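Local coordinates for protein beta-alanyl-CoA:ammonia lyase 2 (Clostridium propionicum, PDB 4MTU) that probably catalyses the reversible elimination of ammonia from beta-alanyl-CoA to give acrylyl-CoA, and binds zinc, at residues V2-V7 and P132-F137; N31-V36 and M69-W74; E39-V44 and Q81-K86. All blocks are in the same frame, centred on the assembly; numbering follows the deposited sequence. Where two conformers were deposited one is given.

Contact 1: residues V2-V7 and P132-F137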
# COMPACT_ATOMS: atom_id res chain seq x y z
N VAL A 2 -29.40 18.12 -3.81
CA VAL A 2 -30.09 17.22 -4.71
C VAL A 2 -29.76 15.80 -4.26
O VAL A 2 -28.59 15.41 -4.24
CB VAL A 2 -29.59 17.40 -6.15
CG1 VAL A 2 -30.27 16.42 -7.05
CG2 VAL A 2 -29.88 18.83 -6.57
N GLY A 3 -30.75 15.03 -3.93
CA GLY A 3 -30.48 13.68 -3.43
C GLY A 3 -30.03 13.70 -2.00
O GLY A 3 -30.11 14.70 -1.27
N LYS A 4 -29.56 12.60 -1.51
CA LYS A 4 -29.14 12.40 -0.11
C LYS A 4 -27.67 12.77 0.01
O LYS A 4 -26.90 12.69 -0.92
CB LYS A 4 -29.34 10.92 0.30
CG LYS A 4 -28.38 9.87 -0.20
CD LYS A 4 -28.76 8.43 0.12
CE LYS A 4 -27.85 7.35 -0.44
NZ LYS A 4 -28.35 5.92 -0.24
N LYS A 5 -27.27 13.08 1.24
CA LYS A 5 -25.88 13.23 1.61
C LYS A 5 -25.25 11.85 1.66
O LYS A 5 -25.81 10.95 2.26
CB LYS A 5 -25.82 13.99 2.93
CG LYS A 5 -24.45 14.35 3.45
CD LYS A 5 -24.54 15.21 4.74
CE LYS A 5 -25.21 16.56 4.57
NZ LYS A 5 -25.11 17.54 5.73
N VAL A 6 -24.07 11.68 1.11
CA VAL A 6 -23.28 10.47 1.20
C VAL A 6 -22.25 10.69 2.33
O VAL A 6 -21.61 11.72 2.43
CB VAL A 6 -22.60 10.15 -0.10
CG1 VAL A 6 -21.51 9.12 0.05
CG2 VAL A 6 -23.67 9.68 -1.11
N VAL A 7 -22.13 9.66 3.17
CA VAL A 7 -21.22 9.69 4.33
C VAL A 7 -20.30 8.48 4.27
O VAL A 7 -20.74 7.35 4.34
CB VAL A 7 -22.00 9.69 5.63
CG1 VAL A 7 -21.10 9.60 6.86
CG2 VAL A 7 -22.91 10.91 5.74
N PRO A 132 -31.03 8.73 -12.88
CA PRO A 132 -30.85 8.37 -11.46
C PRO A 132 -30.87 6.86 -11.27
O PRO A 132 -31.62 6.12 -11.91
CB PRO A 132 -31.97 9.06 -10.73
CG PRO A 132 -32.41 10.16 -11.60
CD PRO A 132 -32.15 9.68 -13.02
N GLN A 133 -30.03 6.40 -10.30
CA GLN A 133 -29.89 5.02 -9.99
C GLN A 133 -30.33 4.63 -8.59
O GLN A 133 -30.35 3.46 -8.23
CB GLN A 133 -28.43 4.54 -10.17
CG GLN A 133 -27.91 4.81 -11.58
CD GLN A 133 -28.59 3.99 -12.66
OE1 GLN A 133 -28.75 2.78 -12.51
NE2 GLN A 133 -28.98 4.68 -13.71
N GLU A 134 -30.58 5.61 -7.74
CA GLU A 134 -30.84 5.47 -6.31
C GLU A 134 -32.07 6.35 -6.03
O GLU A 134 -32.16 7.48 -6.54
CB GLU A 134 -29.64 5.80 -5.48
CG GLU A 134 -29.65 5.26 -4.06
CD GLU A 134 -30.38 6.13 -3.05
OE1 GLU A 134 -30.74 7.28 -3.34
OE2 GLU A 134 -30.54 5.64 -1.88
N SER A 135 -33.04 5.85 -5.28
CA SER A 135 -34.34 6.46 -5.15
C SER A 135 -34.31 7.89 -4.65
O SER A 135 -35.17 8.71 -5.08
CB SER A 135 -35.27 5.57 -4.31
OG SER A 135 -34.75 5.45 -2.98
N SER A 136 -33.36 8.27 -3.80
CA SER A 136 -33.34 9.65 -3.29
C SER A 136 -32.97 10.66 -4.37
O SER A 136 -33.16 11.87 -4.17
CB SER A 136 -32.42 9.79 -2.09
OG SER A 136 -31.11 9.86 -2.44
N PHE A 137 -32.47 10.20 -5.50
CA PHE A 137 -32.02 11.06 -6.61
C PHE A 137 -33.04 11.12 -7.73
O PHE A 137 -32.74 11.70 -8.78
CB PHE A 137 -30.66 10.60 -7.16
CG PHE A 137 -29.55 10.76 -6.13
CD1 PHE A 137 -29.40 9.88 -5.06
CD2 PHE A 137 -28.65 11.82 -6.18
CE1 PHE A 137 -28.40 10.06 -4.09
CE2 PHE A 137 -27.64 12.01 -5.26
CZ PHE A 137 -27.55 11.15 -4.19

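Contact 2: residues N31-V36 and M69-W74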
# COMPACT_ATOMS: atom_id res chain seq x y z
N ASN A 31 -8.46 12.28 -1.26
CA ASN A 31 -8.65 10.94 -1.79
C ASN A 31 -10.07 10.44 -1.48
O ASN A 31 -10.79 9.93 -2.31
CB ASN A 31 -7.55 10.04 -1.22
CG ASN A 31 -7.69 8.64 -1.74
OD1 ASN A 31 -8.20 8.45 -2.80
ND2 ASN A 31 -7.30 7.64 -1.01
N GLN A 32 -10.46 10.61 -0.19
CA GLN A 32 -11.77 10.14 0.22
C GLN A 32 -12.90 10.93 -0.43
O GLN A 32 -13.90 10.34 -0.84
CB GLN A 32 -11.93 10.13 1.76
CG GLN A 32 -12.94 9.12 2.18
CD GLN A 32 -12.52 7.71 1.86
OE1 GLN A 32 -11.33 7.36 2.02
NE2 GLN A 32 -13.42 6.89 1.40
N TRP A 33 -12.74 12.25 -0.54
CA TRP A 33 -13.78 13.06 -1.22
C TRP A 33 -13.91 12.62 -2.69
O TRP A 33 -15.04 12.68 -3.21
CB TRP A 33 -13.42 14.51 -1.13
CG TRP A 33 -13.65 15.12 0.24
CD1 TRP A 33 -14.48 14.68 1.22
CD2 TRP A 33 -13.03 16.32 0.72
NE1 TRP A 33 -14.43 15.54 2.31
CE2 TRP A 33 -13.53 16.56 2.00
CE3 TRP A 33 -12.07 17.19 0.18
CZ2 TRP A 33 -13.15 17.68 2.78
CZ3 TRP A 33 -11.68 18.26 0.92
CH2 TRP A 33 -12.21 18.51 2.22
N GLY A 34 -12.84 12.19 -3.34
CA GLY A 34 -12.98 11.68 -4.68
C GLY A 34 -13.93 10.48 -4.72
O GLY A 34 -14.77 10.37 -5.63
N ASP A 35 -13.80 9.59 -3.74
CA ASP A 35 -14.67 8.40 -3.69
C ASP A 35 -16.11 8.75 -3.30
O ASP A 35 -17.05 8.15 -3.79
CB ASP A 35 -14.09 7.37 -2.76
CG ASP A 35 -12.80 6.73 -3.20
OD1 ASP A 35 -12.35 7.01 -4.36
OD2 ASP A 35 -12.27 5.92 -2.38
N VAL A 36 -16.28 9.75 -2.41
CA VAL A 36 -17.61 10.25 -2.09
C VAL A 36 -18.28 10.83 -3.34
O VAL A 36 -19.44 10.56 -3.65
CB VAL A 36 -17.54 11.33 -0.96
CG1 VAL A 36 -18.89 11.98 -0.74
CG2 VAL A 36 -17.05 10.69 0.34
N MET A 69 -12.72 8.97 11.18
CA MET A 69 -13.04 10.09 10.32
C MET A 69 -14.30 9.80 9.50
O MET A 69 -14.49 8.70 9.01
CB MET A 69 -11.89 10.33 9.33
CG MET A 69 -10.59 10.81 9.96
SD MET A 69 -10.65 12.44 10.71
CE MET A 69 -10.82 13.41 9.20
N GLU A 70 -15.09 10.84 9.33
CA GLU A 70 -16.23 10.83 8.44
C GLU A 70 -16.03 11.87 7.33
O GLU A 70 -15.44 12.95 7.53
CB GLU A 70 -17.51 11.16 9.11
CG GLU A 70 -17.95 10.16 10.02
CD GLU A 70 -19.44 10.14 10.33
OE1 GLU A 70 -19.91 9.13 10.81
OE2 GLU A 70 -20.15 11.18 10.14
N TYR A 71 -16.51 11.54 6.15
CA TYR A 71 -16.34 12.36 4.97
C TYR A 71 -17.74 12.47 4.34
O TYR A 71 -18.28 11.47 3.93
CB TYR A 71 -15.35 11.76 3.99
CG TYR A 71 -14.03 11.44 4.65
CD1 TYR A 71 -12.97 12.34 4.58
CD2 TYR A 71 -13.82 10.27 5.32
CE1 TYR A 71 -11.75 12.04 5.17
CE2 TYR A 71 -12.60 9.97 5.92
CZ TYR A 71 -11.57 10.85 5.85
OH TYR A 71 -10.39 10.51 6.45
N HIS A 72 -18.27 13.68 4.34
CA HIS A 72 -19.62 13.93 3.85
C HIS A 72 -19.54 14.63 2.49
O HIS A 72 -18.67 15.48 2.25
CB HIS A 72 -20.37 14.87 4.81
CG HIS A 72 -20.52 14.31 6.20
ND1 HIS A 72 -21.40 14.89 7.06
CD2 HIS A 72 -19.91 13.31 6.82
CE1 HIS A 72 -21.33 14.18 8.21
NE2 HIS A 72 -20.42 13.22 8.08
N GLY A 73 -20.46 14.28 1.57
CA GLY A 73 -20.58 15.00 0.35
C GLY A 73 -22.01 15.01 -0.14
O GLY A 73 -22.79 14.09 0.13
N TRP A 74 -22.32 16.06 -0.91
CA TRP A 74 -23.68 16.12 -1.51
C TRP A 74 -23.57 16.98 -2.78
O TRP A 74 -22.69 17.80 -2.97
CB TRP A 74 -24.68 16.69 -0.53
CG TRP A 74 -24.43 18.05 -0.01
CD1 TRP A 74 -24.94 19.20 -0.55
CD2 TRP A 74 -23.61 18.43 1.10
NE1 TRP A 74 -24.48 20.26 0.18
CE2 TRP A 74 -23.67 19.84 1.20
CE3 TRP A 74 -22.83 17.74 2.01
CZ2 TRP A 74 -22.97 20.54 2.21
CZ3 TRP A 74 -22.16 18.42 2.98
CH2 TRP A 74 -22.21 19.80 3.10

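Contact 3: residues E39-V44 and Q81-K86. With SO4 (sulfate ion), chain C.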
# COMPACT_ATOMS: atom_id res chain seq x y z
N GLU A 39 -19.46 8.16 -5.66
CA GLU A 39 -20.70 7.53 -5.23
C GLU A 39 -21.90 8.41 -5.61
O GLU A 39 -22.94 7.92 -6.10
CB GLU A 39 -20.66 7.28 -3.72
CG GLU A 39 -21.73 6.31 -3.27
CD GLU A 39 -21.68 5.91 -1.81
OE1 GLU A 39 -20.64 6.05 -1.16
OE2 GLU A 39 -22.72 5.38 -1.32
N LEU A 40 -21.80 9.72 -5.39
CA LEU A 40 -22.84 10.65 -5.78
C LEU A 40 -23.15 10.58 -7.30
O LEU A 40 -24.31 10.65 -7.68
CB LEU A 40 -22.47 12.08 -5.41
CG LEU A 40 -22.40 12.41 -3.91
CD1 LEU A 40 -21.71 13.73 -3.69
CD2 LEU A 40 -23.79 12.45 -3.32
N MET A 41 -22.11 10.45 -8.10
CA MET A 41 -22.29 10.40 -9.54
C MET A 41 -22.94 9.09 -9.97
O MET A 41 -23.79 9.07 -10.90
CB MET A 41 -20.95 10.65 -10.24
CG MET A 41 -20.42 12.05 -10.04
SD MET A 41 -21.53 13.38 -10.58
CE MET A 41 -22.31 13.86 -9.05
N VAL A 42 -22.57 8.00 -9.34
CA VAL A 42 -23.24 6.73 -9.60
C VAL A 42 -24.74 6.89 -9.36
O VAL A 42 -25.58 6.44 -10.15
CB VAL A 42 -22.63 5.60 -8.71
CG1 VAL A 42 -23.47 4.32 -8.84
CG2 VAL A 42 -21.17 5.36 -9.11
N TYR A 43 -25.08 7.50 -8.23
CA TYR A 43 -26.49 7.65 -7.89
C TYR A 43 -27.27 8.62 -8.78
O TYR A 43 -28.43 8.38 -9.07
CB TYR A 43 -26.64 8.06 -6.42
CG TYR A 43 -26.14 7.05 -5.43
CD1 TYR A 43 -26.02 5.69 -5.71
CD2 TYR A 43 -25.75 7.45 -4.14
CE1 TYR A 43 -25.55 4.78 -4.80
CE2 TYR A 43 -25.28 6.53 -3.24
CZ TYR A 43 -25.18 5.20 -3.54
OH TYR A 43 -24.67 4.29 -2.65
N VAL A 44 -26.64 9.71 -9.19
CA VAL A 44 -27.38 10.73 -9.95
C VAL A 44 -27.50 10.37 -11.42
O VAL A 44 -28.49 10.75 -12.07
CB VAL A 44 -26.77 12.15 -9.75
CG1 VAL A 44 -25.54 12.36 -10.54
CG2 VAL A 44 -27.87 13.17 -10.03
N GLN A 81 -23.55 18.74 -17.98
CA GLN A 81 -22.56 17.66 -17.87
C GLN A 81 -21.71 17.74 -16.61
O GLN A 81 -20.99 16.79 -16.32
CB GLN A 81 -21.63 17.60 -19.08
CG GLN A 81 -22.34 17.38 -20.39
CD GLN A 81 -21.42 17.36 -21.59
OE1 GLN A 81 -21.25 16.31 -22.19
NE2 GLN A 81 -20.90 18.53 -21.83
N SER A 82 -21.78 18.84 -15.87
CA SER A 82 -20.99 19.04 -14.70
C SER A 82 -21.91 19.11 -13.49
O SER A 82 -23.08 19.49 -13.59
CB SER A 82 -20.13 20.29 -14.87
OG SER A 82 -20.89 21.39 -14.39
N TYR A 83 -21.42 18.67 -12.35
CA TYR A 83 -22.15 18.55 -11.12
C TYR A 83 -21.32 19.21 -10.00
O TYR A 83 -20.16 18.82 -9.81
CB TYR A 83 -22.40 17.07 -10.79
CG TYR A 83 -23.04 16.27 -11.87
CD1 TYR A 83 -22.34 15.83 -12.97
CD2 TYR A 83 -24.39 15.90 -11.78
CE1 TYR A 83 -22.91 15.10 -13.99
CE2 TYR A 83 -24.96 15.15 -12.83
CZ TYR A 83 -24.23 14.75 -13.90
OH TYR A 83 -24.78 14.00 -14.92
N THR A 84 -21.90 20.19 -9.35
CA THR A 84 -21.18 20.90 -8.28
C THR A 84 -21.56 20.26 -6.98
O THR A 84 -22.73 20.18 -6.65
CB THR A 84 -21.57 22.39 -8.28
OG1 THR A 84 -21.32 22.91 -9.60
CG2 THR A 84 -20.77 23.13 -7.20
N CYS A 85 -20.53 19.85 -6.20
CA CYS A 85 -20.69 19.14 -4.98
C CYS A 85 -19.97 19.87 -3.83
O CYS A 85 -18.98 20.56 -4.06
CB CYS A 85 -20.16 17.71 -5.11
SG CYS A 85 -21.00 16.71 -6.34
N LYS A 86 -20.47 19.67 -2.63
CA LYS A 86 -19.84 20.16 -1.39
C LYS A 86 -19.41 19.00 -0.58
O LYS A 86 -20.06 17.96 -0.53
CB LYS A 86 -20.77 21.06 -0.61
CG LYS A 86 -21.12 22.35 -1.41
CD LYS A 86 -20.74 23.60 -0.63
S SO4 C . -22.40 22.48 -17.56
O1 SO4 C . -22.13 21.27 -18.37
O2 SO4 C . -23.09 23.45 -18.36
O3 SO4 C . -21.08 23.03 -17.10
O4 SO4 C . -23.06 21.85 -16.35

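Contact 1: residues V2-V7 and P132-F137
Lys4 meets the loop 132-137 through charge at the end of its side chain. Its CG lies between the backbone N and the carbonyl carbon (chi1 75°) and the chain beyond is extended, a shape that carries NZ to within 2.8 Å of Glu134 OE2 in a salt bridge. The ammonium meets Glu134 OE2 from well above the carboxylate plane, and the two side chains cross almost at right angles. A long, flexible lysine suits a partly exposed site whose partner sits some distance from the strand.

The polar contacts continue on the other carboxylate oxygen. Ser136 N and Ser136 OG each donate to Glu134 OE1 at 2.8 Å, the hydroxyl on the syn side and near the carboxylate plane. With two donors on one oxygen and an ammonium group on the other, Glu134 is held firmly and probably stays ionised. Ser136 OG also receives a weak hydrogen bond from Lys4 N, at 3.3 Å.

Apolar contact centres on Phe137. Gly3 CA sits 3.8 Å from the centroid of the Phe137 ring and 12° off its normal, a CH-pi contact over one face. The same Gly3 CA makes a nearly straight CA-H...O contact with Ser136 O at 3.3 Å. Glycine suits this place twice: no CB stands between the backbone and the ring, and the positive phi is readily adopted. Lys4 CG comes within 3.9 Å of Phe137 CE1, adding aliphatic packing.

Beyond the contact, Phe137 also packs on Ile75, while Ser135 OG bonds to Glu110 of the second subunit. In this hot dog fold domain, the C-terminal tail thus lies against the chain's N-terminal end, where edge strand 4-11 begins, and leads on toward the zinc site of Asp45 and His142.

Contact 2: residues N31-V36 and M69-W74
Gln32 lies across the ring of Tyr71 where the long helix of the hot dog fold rests against its antiparallel sheet, helix 31-36 and strand 69-74 running 43° apart with their axes 8.3 Å from each other at closest. Starting at the helix, Gln32 CB touches Tyr71 CD1 at 3.7 Å. Next, Gln32 CG stands over one face of that ring, displaced toward the rim: 3.7 Å from the centroid of the Tyr71 ring and 21° off the normal, a CH-pi contact. There the chain bends (chi2 64°) and its amide finds polar partners elsewhere, OE1 taking a bond from Arg28 and NE2 giving one to His8. Glutamine thus offers methylenes to an aromatic face and keeps its buried amide satisfied.

Beside it, Trp33 CD1 packs on Tyr71 CB at 4.1 Å, and its indole N-H is bonded to the carbonyl of Glu88 on strand 82-95. One turn on from Gln32, Val36 suits the closest backbone approach because its branched methyls can lie directly on the backbone at Gly73, where a CB would run into Val36 CG1. Val36 CG2 lies 3.9 Å from Tyr71 O, and Val36 CG1 is 3.6 Å from both N and CA of Gly73.

Contact 3: residues E39-V44 and Q81-K86
Tyr83 turns the face of its ring to Met41, and these two residues bury the most surface on their respective segments, strand 82-86 and helix 39-44. Met41 SD lies 3.8 Å from the centroid of the Tyr83 ring and 25° off its normal, displaced toward the rim so that it nears Tyr83 CG at 3.5 Å. This is a Met-aromatic contact. Bends at chi2 and chi3 bring the sulfur and terminal methyl round to the strand, and the polarisable sulfur and pliable chain suit methionine to a place facing both a ring and a thiol. Met41 CE continues past the ring, 3.7 Å from Tyr83 CB.

At another part of the ring, Val44 CG1 comes within 3.7 Å of Tyr83 CE2. A chi1 of 77° sets this methyl between the backbone N and the carbonyl carbon of Val44, turned toward the strand.

Cys85, two residues further along the same face of the strand, presents its SG to two apolar neighbours: Met41 CE and Leu40 CD1, each 4.1 Å away. A small thiol fits here between helix and sheet, and Leu122 of the neighbouring strand 106-123 also packs on it.

Just before and at the start of the strand, backbone N-H groups hold a sulfate: Gln81 N donates to its O1 at 2.9 Å and Ser82 N to its O4 at 3.3 Å, with Asn80 ND2 as a further donor; the ion probably came from the crystallisation liquor.

Tyrosine suits its place because it offers a ring face to Met41 and a hydroxyl hydrogen-bonded to Asp45 OD1. Asp45 and His142 bind the zinc ion, so Tyr83 stands in the metal's second shell and probably steadies the Asp45 carboxylate. The whole is the helix-on-sheet core of a hot dog fold, with a zinc site at the C-terminal end of its central helix.

How the contacts relate
Contacts 2 and 3 are buried and share helix 27-45, its earlier turns resting on strand 68-78 and its last turns facing the neighbouring strand 82-95; contact 2 lies almost at the centre of the chain, contact 3 toward the zinc end. Contact 1 is a surface contact; the other two lie, along the chain, between its two segments. Chemistry follows place: contact 1 combines a salt bridge and a serine hydroxyl with a phenylalanine packed on backbone, whereas aromatic faces, methylenes, methyls and sulfur fill the buried pair. Backbone hydrogen bonds join all three: Val6 N to Gly73 O and Lys86 N to Trp74 O between strands, Gln133 N to Tyr43 O from loop to helix. Each also touches the second subunit.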